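Local coordinates for protein TssK (Serratia sp. FS14, PDB 5Y0E) that probably serves as a trimeric baseplate component of the bacterial type VI secretion system, where its family is thought to join the baseplate to the membrane complex, at residues H5-T10 / P17-Q22; F75-A80 / V98-P103; D111-F114 / E119-A122; L48-T53 / G167-L172; N192-P197 / T201-L206. All blocks are in the same frame, centred on the assembly; numbering follows the deposited sequence.

Contact 1: residues H5-T10 / P17-Q22; sequences HKVVWT and PHHFQQ
W9 reaches the helical segment 17-22 with the six-membered half of its indole, and H19 and F20 receive it in different ways. The approach to F20 is T-shaped: the indole presents its edge to the phenyl face, with planes 70° apart and the W9 and F20 six-membered ring centroids 6.0 Å apart. Toward H19 the rings are oblique at 45°, and the closest touch is made by the aliphatic CB of H19, 3.8 Å from W9 CH2. The indole lies beside its own backbone N and opposite the carbonyl carbon (chi1 -47°), which carries its far end to the helix although the bond leaving CA does not aim there. This aromatic cluster sits in the trimer interface, where F20 stacks on W9 of the third subunit, and K6 forms salt bridges with E24 and E28 of the second.

V7 adds an aliphatic contact. Its CG2 lies 4.0 Å from Q22 CB and equally far from the carbonyl O of H19, while CG1 lies over one face of the W9 indole, offset toward its rim. A short branched residue suits this place, filling the angle between indole and helix with two methyls.

No hydrogen bond joins the segments. The imidazole of H19 has its polar partner next door, with ND1 bonded to the backbone N of R16, which helps to set how that ring is turned.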
# COMPACT_ATOMS: atom_id res chain seq x y z
N HIS A 5 -18.35 12.33 -31.18
CA HIS A 5 -18.34 11.18 -32.06
C HIS A 5 -17.28 11.32 -33.15
O HIS A 5 -16.78 12.41 -33.42
CB HIS A 5 -19.71 10.99 -32.71
CG HIS A 5 -20.82 10.82 -31.72
ND1 HIS A 5 -21.21 9.60 -31.23
CD2 HIS A 5 -21.63 11.74 -31.14
CE1 HIS A 5 -22.21 9.76 -30.39
NE2 HIS A 5 -22.49 11.05 -30.32
N LYS A 6 -16.99 10.21 -33.78
CA LYS A 6 -16.02 10.10 -34.84
C LYS A 6 -16.47 10.73 -36.14
O LYS A 6 -17.62 10.67 -36.51
CB LYS A 6 -15.72 8.65 -35.10
CG LYS A 6 -14.39 8.41 -35.75
CD LYS A 6 -14.28 6.99 -36.22
CE LYS A 6 -13.19 6.28 -35.47
NZ LYS A 6 -11.87 6.66 -35.97
N VAL A 7 -15.52 11.32 -36.84
CA VAL A 7 -15.80 11.98 -38.09
C VAL A 7 -15.65 11.02 -39.26
O VAL A 7 -14.72 10.24 -39.28
CB VAL A 7 -14.86 13.18 -38.25
CG1 VAL A 7 -14.84 13.72 -39.65
CG2 VAL A 7 -15.25 14.27 -37.28
N VAL A 8 -16.59 11.05 -40.19
CA VAL A 8 -16.49 10.19 -41.37
C VAL A 8 -15.85 10.96 -42.52
O VAL A 8 -16.47 11.85 -43.10
CB VAL A 8 -17.86 9.65 -41.78
CG1 VAL A 8 -17.69 8.65 -42.89
CG2 VAL A 8 -18.55 9.04 -40.60
N TRP A 9 -14.65 10.57 -42.87
CA TRP A 9 -13.94 11.15 -43.98
C TRP A 9 -14.29 10.36 -45.24
O TRP A 9 -13.84 9.25 -45.42
CB TRP A 9 -12.45 11.12 -43.71
CG TRP A 9 -12.14 11.58 -42.37
CD1 TRP A 9 -12.21 10.87 -41.22
CD2 TRP A 9 -11.77 12.90 -41.99
NE1 TRP A 9 -11.89 11.64 -40.16
CE2 TRP A 9 -11.62 12.90 -40.61
CE3 TRP A 9 -11.54 14.07 -42.68
CZ2 TRP A 9 -11.24 14.02 -39.92
CZ3 TRP A 9 -11.17 15.17 -42.00
CH2 TRP A 9 -11.02 15.14 -40.64
N THR A 10 -15.12 10.95 -46.08
CA THR A 10 -15.56 10.34 -47.32
C THR A 10 -14.71 10.86 -48.48
O THR A 10 -13.94 11.81 -48.35
CB THR A 10 -17.03 10.64 -47.58
OG1 THR A 10 -17.20 12.05 -47.72
CG2 THR A 10 -17.87 10.17 -46.42
N PRO A 17 -13.18 23.69 -41.48
CA PRO A 17 -12.48 23.67 -40.20
C PRO A 17 -13.14 22.74 -39.22
O PRO A 17 -12.50 22.08 -38.46
CB PRO A 17 -12.60 25.11 -39.73
CG PRO A 17 -12.96 25.89 -40.92
CD PRO A 17 -13.77 24.99 -41.76
N HIS A 18 -14.44 22.71 -39.27
CA HIS A 18 -15.24 21.88 -38.42
C HIS A 18 -14.79 20.42 -38.34
O HIS A 18 -14.86 19.83 -37.29
CB HIS A 18 -16.68 21.96 -38.86
CG HIS A 18 -17.12 23.33 -39.23
ND1 HIS A 18 -16.41 24.46 -38.90
CD2 HIS A 18 -18.20 23.76 -39.91
CE1 HIS A 18 -17.03 25.52 -39.36
NE2 HIS A 18 -18.12 25.13 -39.98
N HIS A 19 -14.39 19.82 -39.45
CA HIS A 19 -13.90 18.48 -39.44
C HIS A 19 -12.76 18.30 -38.47
O HIS A 19 -12.80 17.44 -37.64
CB HIS A 19 -13.44 18.10 -40.83
CG HIS A 19 -14.53 18.07 -41.82
ND1 HIS A 19 -14.58 18.92 -42.90
CD2 HIS A 19 -15.65 17.32 -41.89
CE1 HIS A 19 -15.67 18.69 -43.59
NE2 HIS A 19 -16.34 17.72 -43.00
N PHE A 20 -11.73 19.10 -38.59
CA PHE A 20 -10.62 18.96 -37.71
C PHE A 20 -10.99 19.25 -36.28
O PHE A 20 -10.51 18.64 -35.38
CB PHE A 20 -9.50 19.86 -38.16
CG PHE A 20 -9.05 19.57 -39.53
CD1 PHE A 20 -9.74 20.06 -40.61
CD2 PHE A 20 -7.95 18.80 -39.75
CE1 PHE A 20 -9.33 19.79 -41.87
CE2 PHE A 20 -7.54 18.52 -41.02
CZ PHE A 20 -8.24 19.02 -42.09
N GLN A 21 -11.87 20.21 -36.09
CA GLN A 21 -12.33 20.57 -34.76
C GLN A 21 -13.01 19.39 -34.08
O GLN A 21 -12.63 18.98 -32.98
CB GLN A 21 -13.26 21.77 -34.86
CG GLN A 21 -12.60 23.02 -35.38
CD GLN A 21 -13.57 24.17 -35.53
OE1 GLN A 21 -14.77 24.00 -35.39
NE2 GLN A 21 -13.05 25.34 -35.84
N GLN A 22 -14.04 18.84 -34.72
CA GLN A 22 -14.76 17.73 -34.13
C GLN A 22 -13.87 16.51 -33.99
O GLN A 22 -14.08 15.69 -33.10
CB GLN A 22 -15.97 17.40 -34.98
CG GLN A 22 -16.84 18.58 -35.23
CD GLN A 22 -17.53 19.04 -33.98
OE1 GLN A 22 -18.39 18.35 -33.46
NE2 GLN A 22 -17.17 20.22 -33.51

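Contact 2: residues F75-A80 / V98-P103; sequences FRFSGA and VVLALP
One methyl group of L100 meets two phenylalanine rings, F75 and F77, and the way those rings are turned defines the contact. F75 and L100 approach from opposite directions, each aimed across the gap from its own strand. L100 CD2 comes to 4.1 Å from F75 CE1 and 4.2 Å from F75 CZ, so it meets the CE1-CZ end of that ring at an oblique angle. Against F77 the same methyl arrives near the ring plane, at the edge, with L100 CD2 4.5 Å from F77 CE2. Measured at L100 CD2, the directions to F75 CE1 and F77 CE2 open by about 69°, and the methyl therefore sits where it can meet both rings, from different directions.

Both rings stand between the backbone N and the carbonyl carbon of their residues (chi1 63° for F75 and 66° for F77), and this shared rotamer carries them off the strand in the same sense. Being two positions apart on an extended strand, they emerge on one side of it, whereas R76 between them turns outward. Leucine suits the place, since one terminal methyl can serve both aromatic residues at once. L149 and L151 of strand 142-155 also lie against F75 and F77 respectively, continuing the apolar layer.

No hydrogen bond crosses, and the nearest CA atoms, those of F75 and L102, are 10.3 Å apart. That spacing, bridged by apolar side chains, is typical of two β-sheets packed face to face as in a β-sandwich, here the three-stranded sheet holding 75-78 and the mixed sheet holding 98-103.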
# COMPACT_ATOMS: atom_id res chain seq x y z
N PHE A 75 -2.90 19.97 -18.14
CA PHE A 75 -2.29 21.28 -18.31
C PHE A 75 -0.88 21.23 -17.76
O PHE A 75 -0.56 20.43 -16.89
CB PHE A 75 -3.07 22.40 -17.60
CG PHE A 75 -3.13 22.24 -16.11
CD1 PHE A 75 -2.14 22.75 -15.32
CD2 PHE A 75 -4.16 21.55 -15.53
CE1 PHE A 75 -2.17 22.57 -13.98
CE2 PHE A 75 -4.20 21.38 -14.19
CZ PHE A 75 -3.21 21.89 -13.41
N ARG A 76 -0.07 22.16 -18.25
CA ARG A 76 1.31 22.31 -17.85
C ARG A 76 1.76 23.69 -18.30
O ARG A 76 1.52 24.07 -19.44
CB ARG A 76 2.18 21.23 -18.48
CG ARG A 76 3.66 21.43 -18.28
CD ARG A 76 4.47 20.35 -18.99
NE ARG A 76 3.90 19.03 -18.76
CZ ARG A 76 4.24 18.23 -17.75
NH1 ARG A 76 5.16 18.62 -16.88
NH2 ARG A 76 3.66 17.05 -17.61
N PHE A 77 2.37 24.46 -17.40
CA PHE A 77 2.89 25.75 -17.79
C PHE A 77 4.08 26.09 -16.91
O PHE A 77 4.28 25.50 -15.85
CB PHE A 77 1.83 26.86 -17.72
CG PHE A 77 1.33 27.17 -16.33
CD1 PHE A 77 2.10 27.88 -15.43
CD2 PHE A 77 0.08 26.77 -15.95
CE1 PHE A 77 1.64 28.16 -14.17
CE2 PHE A 77 -0.40 27.05 -14.69
CZ PHE A 77 0.39 27.75 -13.80
N SER A 78 4.87 27.05 -17.37
CA SER A 78 6.01 27.50 -16.60
C SER A 78 6.42 28.87 -17.10
O SER A 78 6.30 29.17 -18.28
CB SER A 78 7.18 26.54 -16.71
OG SER A 78 8.30 27.09 -16.06
N GLY A 79 6.87 29.70 -16.18
CA GLY A 79 7.25 31.04 -16.55
C GLY A 79 6.07 31.97 -16.61
O GLY A 79 4.96 31.58 -16.96
N ALA A 80 6.33 33.23 -16.30
CA ALA A 80 5.27 34.23 -16.28
C ALA A 80 4.62 34.40 -17.64
O ALA A 80 3.46 34.79 -17.72
CB ALA A 80 5.84 35.56 -15.79
N VAL A 98 -8.48 30.56 -2.97
CA VAL A 98 -8.06 30.87 -4.33
C VAL A 98 -7.92 29.58 -5.12
O VAL A 98 -7.33 28.61 -4.64
CB VAL A 98 -6.73 31.64 -4.31
CG1 VAL A 98 -6.39 32.14 -5.69
CG2 VAL A 98 -6.81 32.78 -3.35
N VAL A 99 -8.42 29.58 -6.35
CA VAL A 99 -8.44 28.39 -7.19
C VAL A 99 -7.75 28.65 -8.52
O VAL A 99 -7.55 29.78 -8.94
CB VAL A 99 -9.87 27.91 -7.45
CG1 VAL A 99 -10.57 27.63 -6.16
CG2 VAL A 99 -10.61 28.95 -8.25
N LEU A 100 -7.40 27.55 -9.19
CA LEU A 100 -7.02 27.56 -10.59
C LEU A 100 -8.21 27.03 -11.37
O LEU A 100 -8.70 25.95 -11.07
CB LEU A 100 -5.79 26.69 -10.83
CG LEU A 100 -5.25 26.63 -12.25
CD1 LEU A 100 -5.05 28.02 -12.78
CD2 LEU A 100 -3.97 25.84 -12.30
N ALA A 101 -8.72 27.81 -12.30
CA ALA A 101 -9.90 27.41 -13.00
C ALA A 101 -9.85 27.44 -14.51
O ALA A 101 -9.01 28.05 -15.09
CB ALA A 101 -11.06 28.23 -12.52
N LEU A 102 -10.80 26.76 -15.11
CA LEU A 102 -10.89 26.67 -16.54
C LEU A 102 -12.32 26.53 -16.87
O LEU A 102 -13.04 25.85 -16.18
CB LEU A 102 -10.15 25.45 -17.04
CG LEU A 102 -10.19 25.28 -18.55
CD1 LEU A 102 -9.23 26.26 -19.17
CD2 LEU A 102 -9.87 23.86 -18.95
N PRO A 103 -12.77 27.16 -17.94
CA PRO A 103 -14.15 27.07 -18.34
C PRO A 103 -14.46 25.72 -18.88
O PRO A 103 -13.61 25.09 -19.45
CB PRO A 103 -14.25 28.08 -19.45
CG PRO A 103 -13.14 29.00 -19.21
CD PRO A 103 -12.04 28.16 -18.71

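Contact 3: residues D111-F114 / E119-A122; sequences DVIF and EALA
I113 leaves its short strand aimed at the segment 119-122, and every carbon of its side chain beyond CA lies near an alanine methyl. Its CB is about 4.5 Å from A122 CB. At the branch, CG2 makes the closest approach, 3.7 Å from A122 CB, and CG1 follows at 4.1 Å from the same methyl. CG1 stands between the backbone N and the carbonyl carbon (chi1 57°), and the extended chi2 carries CD1 onward to A120, whose CB is 4.5 Å away. The isoleucine thus spans both alanines, CG2 at one and CD1 reaching the other.

A122 CB also rests 3.8 Å from the carbonyl O of D111. Here the backbones draw near, with D111 CA 4.4 Å from A122 CA, and the small methyl suits so tight a passage. The segment 119-122 belongs to the connection between strand 112-113 and its parallel neighbour 124-131, with I113 bonded through its backbone to Y124 and A126. R150 packs against both I113 and A120.

With no hydrogen bond across it, the contact is held by dispersion and shape, and its geometry is probably set in large part by the backbone pairing with strand 124-131.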
# COMPACT_ATOMS: atom_id res chain seq x y z
N ASP A 111 -15.26 28.25 -28.52
CA ASP A 111 -14.21 27.63 -27.74
C ASP A 111 -12.85 28.26 -27.95
O ASP A 111 -11.94 28.02 -27.15
CB ASP A 111 -14.10 26.14 -28.07
CG ASP A 111 -13.71 25.32 -26.87
OD1 ASP A 111 -14.41 25.44 -25.85
OD2 ASP A 111 -12.71 24.58 -26.93
N VAL A 112 -12.68 29.03 -29.01
CA VAL A 112 -11.44 29.73 -29.30
C VAL A 112 -11.76 31.19 -29.48
O VAL A 112 -12.76 31.54 -30.12
CB VAL A 112 -10.76 29.17 -30.56
CG1 VAL A 112 -9.37 29.76 -30.70
CG2 VAL A 112 -10.72 27.68 -30.49
N ILE A 113 -10.91 32.05 -28.93
CA ILE A 113 -11.01 33.48 -29.11
C ILE A 113 -9.64 33.95 -29.55
O ILE A 113 -8.64 33.31 -29.31
CB ILE A 113 -11.47 34.26 -27.88
CG1 ILE A 113 -10.58 34.00 -26.70
CG2 ILE A 113 -12.91 33.96 -27.55
CD1 ILE A 113 -10.97 34.80 -25.51
N PHE A 114 -9.64 35.07 -30.24
CA PHE A 114 -8.42 35.63 -30.76
C PHE A 114 -8.04 36.92 -30.05
O PHE A 114 -6.93 37.41 -30.18
CB PHE A 114 -8.59 35.84 -32.26
CG PHE A 114 -9.00 34.61 -32.99
CD1 PHE A 114 -10.30 34.22 -33.02
CD2 PHE A 114 -8.07 33.83 -33.63
CE1 PHE A 114 -10.69 33.08 -33.68
CE2 PHE A 114 -8.45 32.69 -34.29
CZ PHE A 114 -9.76 32.32 -34.32
N GLU A 119 -14.56 37.77 -18.66
CA GLU A 119 -15.86 37.11 -18.77
C GLU A 119 -16.19 36.32 -20.05
O GLU A 119 -17.33 36.27 -20.45
CB GLU A 119 -16.89 38.20 -18.68
CG GLU A 119 -16.47 39.42 -19.46
CD GLU A 119 -17.26 39.58 -20.72
OE1 GLU A 119 -18.47 39.33 -20.69
OE2 GLU A 119 -16.69 39.97 -21.75
N ALA A 120 -15.22 35.69 -20.67
CA ALA A 120 -15.48 34.93 -21.86
C ALA A 120 -15.16 33.50 -21.55
O ALA A 120 -14.07 33.17 -21.14
CB ALA A 120 -14.64 35.43 -23.00
N LEU A 121 -16.14 32.65 -21.74
CA LEU A 121 -15.94 31.26 -21.43
C LEU A 121 -15.30 30.38 -22.47
O LEU A 121 -15.64 29.23 -22.60
CB LEU A 121 -17.27 30.67 -21.04
CG LEU A 121 -17.86 31.57 -19.99
CD1 LEU A 121 -19.32 31.24 -19.81
CD2 LEU A 121 -17.11 31.37 -18.70
N ALA A 122 -14.35 30.92 -23.20
CA ALA A 122 -13.65 30.16 -24.19
C ALA A 122 -12.52 29.43 -23.52
O ALA A 122 -11.92 29.92 -22.62
CB ALA A 122 -13.13 31.06 -25.27

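Contact 4: residues L48-T53 / G167-L172; sequences LDLDQT and GVTRVL
L48 and L50 lean together on V168, joining two β-sheets face to face at a classic β-bulge. The short strand segments 48-50 and 167-172 pass 9.5 Å apart with a signed crossing angle of -31°, values expected of aligned sheet packing in a β-sandwich.

The first shell is a set of methyls. V168 CG1 is shared, lying 4.4 Å from L48 CD2 and 4.4 Å from L50 CD1. L50 CD1 also lies 4.5 Å from T169 CG2, so L50 straddles two consecutive residues of the opposing strand. Leucines suit the spacing because they reach across the gap from extended chains, whereas the β-branched valine keeps its methyls close to the sheet. With CG1 anti to the backbone N (chi1 175°), V168 turns that methyl to the two leucines.

Behind this shell lies the bulge, in which V168 and T169 both face V98 and are both bonded to it through the backbone. The extra residue alters the usual facing of successive side chains, which is consistent with both V168 and T169 bearing on L50. L62 backs L48 and V168, while L100 supports V168 from the neighbouring strand.

Farther along the chain, D51 ties a bend. Its OD2 accepts hydrogen bonds from the backbone N of L54 and, on its syn side and 25° out of the carboxylate plane, from the hydroxyl of T53, with T53 OG1 at 2.8 Å from D51 OD2.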
# COMPACT_ATOMS: atom_id res chain seq x y z
N LEU A 48 3.27 22.26 -8.44
CA LEU A 48 2.65 23.53 -8.11
C LEU A 48 3.74 24.40 -7.50
O LEU A 48 4.30 24.03 -6.47
CB LEU A 48 1.50 23.35 -7.13
CG LEU A 48 0.65 24.56 -6.82
CD1 LEU A 48 0.41 25.33 -8.07
CD2 LEU A 48 -0.65 24.12 -6.28
N ASP A 49 4.06 25.51 -8.14
CA ASP A 49 5.08 26.42 -7.64
C ASP A 49 4.49 27.81 -7.53
O ASP A 49 4.34 28.51 -8.54
CB ASP A 49 6.32 26.43 -8.51
CG ASP A 49 7.44 27.24 -7.89
OD1 ASP A 49 7.38 27.54 -6.68
OD2 ASP A 49 8.40 27.58 -8.61
N LEU A 50 4.20 28.22 -6.31
CA LEU A 50 3.68 29.56 -6.08
C LEU A 50 4.83 30.55 -6.00
O LEU A 50 5.88 30.27 -5.41
CB LEU A 50 2.86 29.56 -4.80
CG LEU A 50 1.87 30.68 -4.64
CD1 LEU A 50 0.68 30.13 -3.92
CD2 LEU A 50 2.52 31.79 -3.86
N ASP A 51 4.65 31.71 -6.61
CA ASP A 51 5.70 32.73 -6.54
C ASP A 51 5.58 33.48 -5.23
O ASP A 51 4.62 34.23 -5.01
CB ASP A 51 5.63 33.69 -7.71
CG ASP A 51 6.78 34.66 -7.71
OD1 ASP A 51 7.93 34.23 -7.46
OD2 ASP A 51 6.54 35.86 -7.91
N GLN A 52 6.57 33.30 -4.37
CA GLN A 52 6.54 33.93 -3.06
C GLN A 52 6.84 35.41 -3.15
O GLN A 52 6.25 36.22 -2.42
CB GLN A 52 7.55 33.23 -2.16
CG GLN A 52 7.18 31.81 -1.87
CD GLN A 52 6.09 31.72 -0.83
OE1 GLN A 52 6.01 32.56 0.07
NE2 GLN A 52 5.24 30.70 -0.96
N THR A 53 7.75 35.78 -4.05
CA THR A 53 8.12 37.18 -4.21
C THR A 53 6.91 38.05 -4.50
O THR A 53 6.77 39.14 -3.94
CB THR A 53 9.16 37.32 -5.33
OG1 THR A 53 8.49 37.29 -6.59
CG2 THR A 53 10.13 36.16 -5.28
N GLY A 167 -8.14 23.73 -6.18
CA GLY A 167 -7.78 24.66 -5.14
C GLY A 167 -6.28 24.84 -5.04
O GLY A 167 -5.52 23.88 -5.11
N VAL A 168 -5.84 26.08 -4.85
CA VAL A 168 -4.43 26.41 -4.81
C VAL A 168 -3.97 26.79 -3.41
O VAL A 168 -2.89 26.37 -2.98
CB VAL A 168 -4.11 27.55 -5.82
CG1 VAL A 168 -2.67 27.99 -5.69
CG2 VAL A 168 -4.45 27.12 -7.23
N THR A 169 -4.75 27.59 -2.69
CA THR A 169 -4.29 28.16 -1.44
C THR A 169 -5.43 28.94 -0.79
O THR A 169 -6.49 29.14 -1.38
CB THR A 169 -3.08 29.06 -1.65
OG1 THR A 169 -2.45 29.29 -0.40
CG2 THR A 169 -3.49 30.36 -2.26
N ARG A 170 -5.18 29.38 0.43
CA ARG A 170 -6.13 30.21 1.16
C ARG A 170 -5.42 31.44 1.69
O ARG A 170 -4.35 31.33 2.31
CB ARG A 170 -6.80 29.45 2.29
CG ARG A 170 -7.43 30.34 3.34
CD ARG A 170 -8.16 29.52 4.41
NE ARG A 170 -9.51 29.21 3.99
CZ ARG A 170 -10.60 29.68 4.59
NH1 ARG A 170 -10.48 30.46 5.65
NH2 ARG A 170 -11.80 29.35 4.13
N VAL A 171 -5.99 32.60 1.44
CA VAL A 171 -5.49 33.85 2.01
C VAL A 171 -6.10 34.02 3.39
O VAL A 171 -7.32 34.02 3.55
CB VAL A 171 -5.81 35.05 1.12
CG1 VAL A 171 -5.16 36.28 1.70
CG2 VAL A 171 -5.32 34.83 -0.29
N LEU A 172 -5.25 34.15 4.40
CA LEU A 172 -5.73 34.38 5.75
C LEU A 172 -5.79 35.86 6.09
O LEU A 172 -6.76 36.32 6.70
CB LEU A 172 -4.83 33.68 6.76
CG LEU A 172 -4.90 32.16 6.78
CD1 LEU A 172 -3.89 31.64 7.78
CD2 LEU A 172 -6.30 31.70 7.11

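Contact 5: residues N192-P197 / T201-L206; sequences NCQGNP and TFINDL
T201 N donates to P197 O at 3.1 Å, with an angle of 151° at the hydrogen, closing an i to i+4 turn at the start of helix 197-222. The donor is tilted 26° from the carbonyl plane. The side chain of T201 folds back over the same turn: its OG1 stands between the backbone N and the carbonyl carbon (chi1 49°), where it hydrogen-bonds with V198 O, and its CG2 packs 3.6 Å from P197 O. P197 suits the first turn of a helix, where its missing N-H costs nothing.

A second link is made by the extended long branch of I203: its CD1 packs 4.4 Å from C193 CB, and Q194 NE2 lies 4.3 Å from the same I203 methyl. The glutamine chain bends to bring its end there, whereas C193 is compact enough to lie among its neighbours L199, P259 and L262. V248 and Y252 of helix 229-253 also pack on I203.

The approach 192-197 is itself shaped by polar side chains. N192 OD1 takes a hydrogen bond from the backbone N of Q194 at 3.2 Å, the donor standing above its carbonyl plane, and another from that of L257, while its ND2 gives to D255 O. N196 in turn offers OD1 to the backbone N of L199. An Asx turn at N192 and a short 3-10 segment lead to N196, an asparagine N-cap of the classic kind, which opens helix 197-222, here the first of the helical bundle that packs it against 229-253 and 259-273.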
# COMPACT_ATOMS: atom_id res chain seq x y z
N ASN A 192 0.43 13.66 -6.98
CA ASN A 192 1.62 13.02 -6.46
C ASN A 192 1.92 13.59 -5.09
O ASN A 192 2.12 14.79 -4.95
CB ASN A 192 2.79 13.22 -7.40
CG ASN A 192 4.02 12.48 -6.96
OD1 ASN A 192 3.96 11.62 -6.12
ND2 ASN A 192 5.14 12.84 -7.51
N CYS A 193 1.98 12.72 -4.09
CA CYS A 193 2.36 13.17 -2.76
C CYS A 193 3.67 13.94 -2.79
O CYS A 193 3.86 14.86 -1.99
CB CYS A 193 2.49 11.97 -1.81
SG CYS A 193 0.92 11.25 -1.31
N GLN A 194 4.56 13.60 -3.69
CA GLN A 194 5.84 14.28 -3.69
C GLN A 194 5.78 15.68 -4.28
O GLN A 194 6.77 16.40 -4.20
CB GLN A 194 6.86 13.44 -4.44
CG GLN A 194 7.08 12.09 -3.80
CD GLN A 194 7.92 12.17 -2.55
OE1 GLN A 194 8.94 12.84 -2.52
NE2 GLN A 194 7.52 11.46 -1.50
N GLY A 195 4.64 16.09 -4.82
CA GLY A 195 4.51 17.45 -5.30
C GLY A 195 4.12 18.46 -4.25
O GLY A 195 4.00 19.64 -4.56
N ASN A 196 3.90 18.04 -3.02
CA ASN A 196 3.41 18.92 -1.99
C ASN A 196 4.27 18.76 -0.75
O ASN A 196 4.45 17.64 -0.26
CB ASN A 196 1.96 18.62 -1.65
CG ASN A 196 1.46 19.45 -0.50
OD1 ASN A 196 1.54 19.04 0.66
ND2 ASN A 196 1.00 20.63 -0.80
N PRO A 197 4.78 19.84 -0.19
CA PRO A 197 5.64 19.71 1.00
C PRO A 197 4.92 19.18 2.22
O PRO A 197 5.54 18.49 3.03
CB PRO A 197 6.14 21.14 1.21
CG PRO A 197 5.10 22.00 0.54
CD PRO A 197 4.64 21.23 -0.64
N THR A 201 6.10 15.80 4.46
CA THR A 201 6.51 15.74 5.85
C THR A 201 5.62 14.81 6.67
O THR A 201 6.09 14.22 7.63
CB THR A 201 6.56 17.15 6.44
OG1 THR A 201 5.36 17.83 6.13
CG2 THR A 201 7.70 17.93 5.82
N PHE A 202 4.35 14.65 6.32
CA PHE A 202 3.57 13.56 6.90
C PHE A 202 4.31 12.24 6.78
O PHE A 202 4.46 11.50 7.75
CB PHE A 202 2.21 13.44 6.21
CG PHE A 202 1.25 14.50 6.56
CD1 PHE A 202 1.25 15.09 7.81
CD2 PHE A 202 0.31 14.92 5.65
CE1 PHE A 202 0.34 16.06 8.13
CE2 PHE A 202 -0.60 15.91 5.97
CZ PHE A 202 -0.58 16.47 7.20
N ILE A 203 4.78 11.93 5.57
CA ILE A 203 5.50 10.69 5.37
C ILE A 203 6.77 10.68 6.20
O ILE A 203 7.07 9.72 6.91
CB ILE A 203 5.81 10.48 3.89
CG1 ILE A 203 4.53 10.35 3.09
CG2 ILE A 203 6.68 9.27 3.68
CD1 ILE A 203 4.80 10.29 1.59
N ASN A 204 7.53 11.76 6.13
CA ASN A 204 8.81 11.76 6.80
C ASN A 204 8.64 11.72 8.31
O ASN A 204 9.39 11.02 9.00
CB ASN A 204 9.60 12.98 6.34
CG ASN A 204 10.96 13.04 6.94
OD1 ASN A 204 11.78 12.14 6.78
ND2 ASN A 204 11.21 14.10 7.64
N ASP A 205 7.64 12.40 8.83
CA ASP A 205 7.36 12.33 10.26
C ASP A 205 6.95 10.93 10.68
O ASP A 205 7.46 10.40 11.67
CB ASP A 205 6.28 13.32 10.64
CG ASP A 205 6.77 14.73 10.63
OD1 ASP A 205 7.99 14.94 10.75
OD2 ASP A 205 5.94 15.62 10.50
N LEU A 206 6.02 10.32 9.96
CA LEU A 206 5.55 9.01 10.37
C LEU A 206 6.69 7.99 10.35
O LEU A 206 6.76 7.11 11.21
CB LEU A 206 4.40 8.57 9.48
CG LEU A 206 3.92 7.17 9.80
CD1 LEU A 206 3.41 7.13 11.22
CD2 LEU A 206 2.86 6.73 8.84

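How the contacts relate
Contacts 2, 3 and 4 belong to the β-rich part of the chain, and strands of the mixed sheet take part in all three. Contacts 2 and 4 touch directly, through the backbone pairing at V98 and through V168 CG2, 3.6 Å from L100 N; both contacts pair the same two sheets. Contact 3 reaches contact 2 through P103 CB, 3.6 Å from L121 O. Contact 1 lies at the trimer interface, its nearest atoms about 6 Å from contact 3, which also touches the other two subunits. Contact 5 leads into the helical bundle, its nearest atoms about 5 Å from contact 4; the centres of contacts 1 and 5 are about 45 Å apart.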